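Local coordinates for protein putative O-acetylhomoserine (Thiol)-lyase (Campylobacter jejuni, PDB 4OC9) that probably uses pyridoxal 5'-phosphate to make homocysteine from O-acetylhomoserine and sulfide, at residues 93-98 against 233-238; 329-332 against 336-339. All coordinates share one frame; numbering follows the deposited sequence.

How the contacts relate
Along the chain, contact 1 (93-98 with 233-238) closes before contact 2 (329-332 with 336-339) opens. Their centres lie 35 Å apart and their nearest atoms about 23 Å apart, so neither touches the other. Contact 1 joins the loop between helix 84-93 and strand 101-105 of the seven-stranded sheet, the large-domain sheet of this PLP-dependent fold, to the loop that follows helix 225-229. Contact 2 is local: it pairs helix 327-333 with the loop leading into strand 342-346 of the smaller five-stranded sheet. One contact thus ties together regions far apart in sequence, whereas the other shapes a single helix-to-strand connection.

Contact 1. Residues 93-98 against 233-238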
loop_
_atom_site.group_PDB
_atom_site.type_symbol
_atom_site.label_atom_id
_atom_site.label_comp_id
_atom_site.label_asym_id
_atom_site.label_seq_id
_atom_site.Cartn_x
_atom_site.Cartn_y
_atom_site.Cartn_z
ATOM N N ILE D 93 -13.686 17.530 -22.061
ATOM C CA ILE D 93 -15.034 17.896 -21.578
ATOM C C ILE D 93 -15.025 19.156 -20.745
ATOM O O ILE D 93 -16.069 19.766 -20.594
ATOM C CB ILE D 93 -15.751 16.777 -20.801
ATOM C CG1 ILE D 93 -14.972 16.440 -19.519
ATOM C CG2 ILE D 93 -15.957 15.568 -21.710
ATOM C CD1 ILE D 93 -15.572 15.320 -18.696
ATOM N N ASN D 94 -13.874 19.570 -20.226
ATOM C CA ASN D 94 -13.865 20.776 -19.422
ATOM C C ASN D 94 -13.932 21.971 -20.359
ATOM O O ASN D 94 -14.137 23.106 -19.924
ATOM C CB ASN D 94 -12.584 20.896 -18.605
ATOM C CG ASN D 94 -12.719 21.881 -17.460
ATOM O OD1 ASN D 94 -13.803 22.023 -16.879
ATOM N ND2 ASN D 94 -11.620 22.466 -17.050
ATOM N N LEU D 95 -13.712 21.702 -21.645
ATOM C CA LEU D 95 -13.713 22.710 -22.701
ATOM C C LEU D 95 -14.858 22.593 -23.705
ATOM O O LEU D 95 -15.377 23.611 -24.151
ATOM C CB LEU D 95 -12.403 22.620 -23.478
ATOM C CG LEU D 95 -11.128 22.897 -22.681
ATOM C CD1 LEU D 95 -9.892 22.584 -23.500
ATOM C CD2 LEU D 95 -11.117 24.330 -22.172
ATOM N N ALA D 96 -15.252 21.366 -24.036
ATOM C CA ALA D 96 -16.328 21.137 -24.987
ATOM C C ALA D 96 -17.500 20.382 -24.378
ATOM O O ALA D 96 -17.333 19.511 -23.517
ATOM C CB ALA D 96 -15.806 20.358 -26.172
ATOM N N SER D 97 -18.695 20.735 -24.845
ATOM C CA SER D 97 -19.934 20.112 -24.402
ATOM C C SER D 97 -20.736 19.756 -25.653
ATOM O O SER D 97 -20.318 20.063 -26.777
ATOM C CB SER D 97 -20.708 21.016 -23.442
ATOM O OG SER D 97 -20.986 22.260 -24.048
ATOM N N SER D 98 -21.875 19.111 -25.465
ATOM C CA SER D 98 -22.698 18.708 -26.587
ATOM C C SER D 98 -22.904 19.845 -27.633
ATOM O O SER D 98 -23.247 20.993 -27.303
ATOM C CB SER D 98 -24.043 18.181 -26.084
ATOM O OG SER D 98 -24.772 17.623 -27.155
ATOM N N ASP D 233 -16.016 34.461 -25.490
ATOM C CA ASP D 233 -17.289 33.946 -25.996
ATOM C C ASP D 233 -17.240 32.478 -26.404
ATOM O O ASP D 233 -18.272 31.820 -26.541
ATOM C CB ASP D 233 -17.729 34.746 -27.235
ATOM C CG ASP D 233 -18.006 36.214 -26.942
ATOM O OD1 ASP D 233 -17.992 36.619 -25.752
ATOM O OD2 ASP D 233 -18.260 36.954 -27.928
ATOM N N ARG D 234 -16.044 31.974 -26.648
ATOM C CA ARG D 234 -15.907 30.590 -27.050
ATOM C C ARG D 234 -16.106 29.638 -25.841
ATOM O O ARG D 234 -16.488 28.477 -26.029
ATOM C CB ARG D 234 -14.538 30.389 -27.683
ATOM C CG ARG D 234 -14.356 29.025 -28.298
ATOM C CD ARG D 234 -12.973 28.859 -28.902
ATOM N NE ARG D 234 -12.678 29.790 -29.998
ATOM C CZ ARG D 234 -12.993 29.587 -31.283
ATOM N NH1 ARG D 234 -13.678 28.514 -31.682
ATOM N NH2 ARG D 234 -12.646 30.493 -32.180
ATOM N N TYR D 235 -15.914 30.149 -24.617
ATOM C CA TYR D 235 -16.066 29.330 -23.419
ATOM C C TYR D 235 -17.082 29.878 -22.416
ATOM O O TYR D 235 -16.728 30.464 -21.382
ATOM C CB TYR D 235 -14.704 29.107 -22.751
ATOM C CG TYR D 235 -13.731 28.481 -23.700
ATOM C CD1 TYR D 235 -13.845 27.133 -24.053
ATOM C CD2 TYR D 235 -12.687 29.223 -24.260
ATOM C CE1 TYR D 235 -12.964 26.548 -24.935
ATOM C CE2 TYR D 235 -11.813 28.651 -25.156
ATOM C CZ TYR D 235 -11.957 27.310 -25.491
ATOM O OH TYR D 235 -11.064 26.712 -26.372
ATOM N N LYS D 236 -18.356 29.637 -22.695
ATOM C CA LYS D 236 -19.425 30.113 -21.796
ATOM C C LYS D 236 -19.505 29.428 -20.428
ATOM O O LYS D 236 -19.859 30.083 -19.449
ATOM C CB LYS D 236 -20.756 30.212 -22.526
ATOM C CG LYS D 236 -20.641 31.342 -23.535
ATOM C CD LYS D 236 -21.826 31.556 -24.432
ATOM C CE LYS D 236 -21.420 32.608 -25.457
ATOM N NZ LYS D 236 -22.394 32.808 -26.560
ATOM N N ALA D 237 -19.077 28.168 -20.336
ATOM C CA ALA D 237 -19.102 27.458 -19.054
ATOM C C ALA D 237 -18.271 28.209 -18.014
ATOM O O ALA D 237 -18.563 28.160 -16.825
ATOM C CB ALA D 237 -18.590 26.053 -19.227
ATOM N N PHE D 238 -17.262 28.943 -18.453
ATOM C CA PHE D 238 -16.406 29.717 -17.532
ATOM C C PHE D 238 -16.824 31.190 -17.370
ATOM O O PHE D 238 -16.159 31.974 -16.688
ATOM C CB PHE D 238 -14.937 29.662 -18.013
ATOM C CG PHE D 238 -14.346 28.286 -18.000
ATOM C CD1 PHE D 238 -13.738 27.795 -16.848
ATOM C CD2 PHE D 238 -14.417 27.467 -19.110
ATOM C CE1 PHE D 238 -13.199 26.517 -16.811
ATOM C CE2 PHE D 238 -13.885 26.180 -19.075
ATOM C CZ PHE D 238 -13.274 25.709 -17.933
#
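The backbone carbonyl O of Asn94 lies 3.2 Å from CE2 of Phe238, near the ring plane and at its edge, and also accepts a hydrogen bond from Arg261 NH2 on helix 257-270. The contact with the ring is a C-H to oxygen approach. CZ of the same ring lies 3.4 Å from Asn94 O and 3.7 Å from Asn94 ND2, so the far rim of Phe238 fits beside both the backbone and the amide of one residue. ND2 sits in the ring plane at this edge, while the amide plane is turned 73° from the ring. With CG of Asn94 placed opposite its backbone N (chi1 -162°), both ends of the amide bond to helix 257-270, OD1 accepting from Trp266 NE1 and ND2 donating to Phe258 O.

One residue later a second carbonyl makes a looser approach, little more than van der Waals contact: Leu95 O lies in the plane of the Tyr235 ring, 3.8 Å from CD1. Beside it, the leucine side chain supplies the apolar part of the contact, its CD2 branch standing 4.0 Å from Tyr235 CE1. Leu95 also packs on Val177 and Ile179 of strand 177-181. One face of the tyrosine ring carries Arg234 CG, 4.0 Å above the plane and offset toward the rim. The phenol end is fixed beyond the contact, OH being hydrogen-bonded to Lys147 O in strand 146-152.

Both aromatic rings therefore turn C-H edges toward carbonyl oxygens of the loop after helix 84-93. The attraction is probably weak and chiefly at Phe238; it supplements the conventional bonds made by Asn94 and Tyr235, which accommodate polar groups in a buried junction between the loop 233-238 and the large-domain sheet.

Contact 2. Residues 329-332 against 336-339; sequences LFKK and KNFA
The connection from helix 327-333 to strand 342-346 folds back so that Phe330 and Lys331 of the helix meet Asn337, Phe338 and Ala339 of the following loop. Lys331 NZ donates a hydrogen bond of 3.0 Å to Asn337 OD1, arriving 42° out of the carbonyl plane at a C=O...N angle of 117°. A bend at chi2 swings the lysine chain round to the amide. A water accepts from the same NZ at 2.7 Å and, weakly, from Asn337 ND2, thereby bridging the two side chains.

The Phe330 side chain crosses that of Asn337 at about a right angle. Its CE2 comes within 3.2 Å of Asn337 OD1, with ring and amide planes 38° apart. On the other rim, CE1 lies 3.6 Å from Ala339 CB and 3.6 Å from Phe338 O, the latter near the ring plane at its edge. The ring of Phe334 meets the same phenylalanine ring.

Asn337 OD1 thus meets the Lys331 ammonium group and, obliquely, the CE2 corner of the Phe330 ring. The lysine charge would probably polarise the amide carbonyl. This polar link, at the exposed Lys331 and Asn337, lies next to the buried packing of Phe330 on Ala339.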
loop_
_atom_site.group_PDB
_atom_site.type_symbol
_atom_site.label_atom_id
_atom_site.label_comp_id
_atom_site.label_asym_id
_atom_site.label_seq_id
_atom_site.Cartn_x
_atom_site.Cartn_y
_atom_site.Cartn_z
ATOM N N LEU D 329 12.995 19.101 -36.026
ATOM C CA LEU D 329 12.052 19.492 -34.973
ATOM C C LEU D 329 12.621 19.009 -33.618
ATOM O O LEU D 329 12.451 19.677 -32.596
ATOM C CB LEU D 329 10.664 18.915 -35.233
ATOM C CG LEU D 329 9.972 19.577 -36.425
ATOM C CD1 LEU D 329 8.737 18.853 -36.908
ATOM C CD2 LEU D 329 9.631 21.008 -36.029
ATOM N N PHE D 330 13.281 17.854 -33.624
ATOM C CA PHE D 330 13.874 17.321 -32.415
ATOM C C PHE D 330 14.930 18.281 -31.906
ATOM O O PHE D 330 14.911 18.674 -30.748
ATOM C CB PHE D 330 14.465 15.929 -32.668
ATOM C CG PHE D 330 15.386 15.464 -31.583
ATOM C CD1 PHE D 330 14.916 15.160 -30.332
ATOM C CD2 PHE D 330 16.725 15.247 -31.853
ATOM C CE1 PHE D 330 15.779 14.700 -29.336
ATOM C CE2 PHE D 330 17.590 14.759 -30.877
ATOM C CZ PHE D 330 17.116 14.487 -29.624
ATOM N N LYS D 331 15.859 18.645 -32.782
ATOM C CA LYS D 331 16.924 19.580 -32.413
ATOM C C LYS D 331 16.356 20.927 -31.978
ATOM O O LYS D 331 16.915 21.603 -31.139
ATOM C CB LYS D 331 17.906 19.798 -33.579
ATOM C CG LYS D 331 18.756 18.588 -33.976
ATOM C CD LYS D 331 19.679 18.164 -32.838
ATOM C CE LYS D 331 20.561 16.995 -33.236
ATOM N NZ LYS D 331 21.529 16.605 -32.193
ATOM N N LYS D 332 15.242 21.324 -32.561
ATOM C CA LYS D 332 14.635 22.609 -32.223
ATOM C C LYS D 332 13.965 22.667 -30.850
ATOM O O LYS D 332 14.126 23.637 -30.124
ATOM C CB LYS D 332 13.605 22.991 -33.275
ATOM C CG LYS D 332 12.985 24.345 -33.031
ATOM C CD LYS D 332 11.927 24.670 -34.071
ATOM C CE LYS D 332 11.290 26.024 -33.794
ATOM N NZ LYS D 332 10.173 26.316 -34.734
ATOM N N LYS D 336 18.122 18.980 -24.116
ATOM C CA LYS D 336 19.119 18.016 -23.609
ATOM C C LYS D 336 19.591 16.877 -24.554
ATOM O O LYS D 336 20.325 15.938 -24.197
ATOM C CB LYS D 336 18.606 17.394 -22.318
ATOM C CG LYS D 336 18.642 18.308 -21.106
ATOM C CD LYS D 336 18.211 17.558 -19.857
ATOM C CE LYS D 336 18.358 18.316 -18.494
ATOM N NZ LYS D 336 17.899 19.739 -18.407
ATOM N N ASN D 337 19.167 16.982 -25.783
ATOM C CA ASN D 337 19.502 16.019 -26.810
ATOM C C ASN D 337 19.190 14.541 -26.477
ATOM O O ASN D 337 19.996 13.645 -26.731
ATOM C CB ASN D 337 20.946 16.162 -27.275
ATOM C CG ASN D 337 21.160 15.560 -28.650
ATOM O OD1 ASN D 337 20.361 15.781 -29.561
ATOM N ND2 ASN D 337 22.253 14.835 -28.817
ATOM N N PHE D 338 18.075 14.317 -25.787
ATOM C CA PHE D 338 17.600 12.988 -25.414
ATOM C C PHE D 338 16.211 12.937 -25.992
ATOM O O PHE D 338 15.472 13.892 -25.888
ATOM C CB PHE D 338 17.577 12.738 -23.906
ATOM C CG PHE D 338 18.941 12.701 -23.247
ATOM C CD1 PHE D 338 19.828 11.680 -23.529
ATOM C CD2 PHE D 338 19.254 13.583 -22.222
ATOM C CE1 PHE D 338 21.063 11.622 -22.925
ATOM C CE2 PHE D 338 20.473 13.512 -21.580
ATOM C CZ PHE D 338 21.380 12.533 -21.936
ATOM N N ALA D 339 15.846 11.817 -26.590
ATOM C CA ALA D 339 14.542 11.675 -27.228
ATOM C C ALA D 339 13.580 10.642 -26.627
ATOM O O ALA D 339 12.654 10.151 -27.285
ATOM C CB ALA D 339 14.771 11.357 -28.681
HETATM O O HOH W 1 20.964 13.970 -31.809
#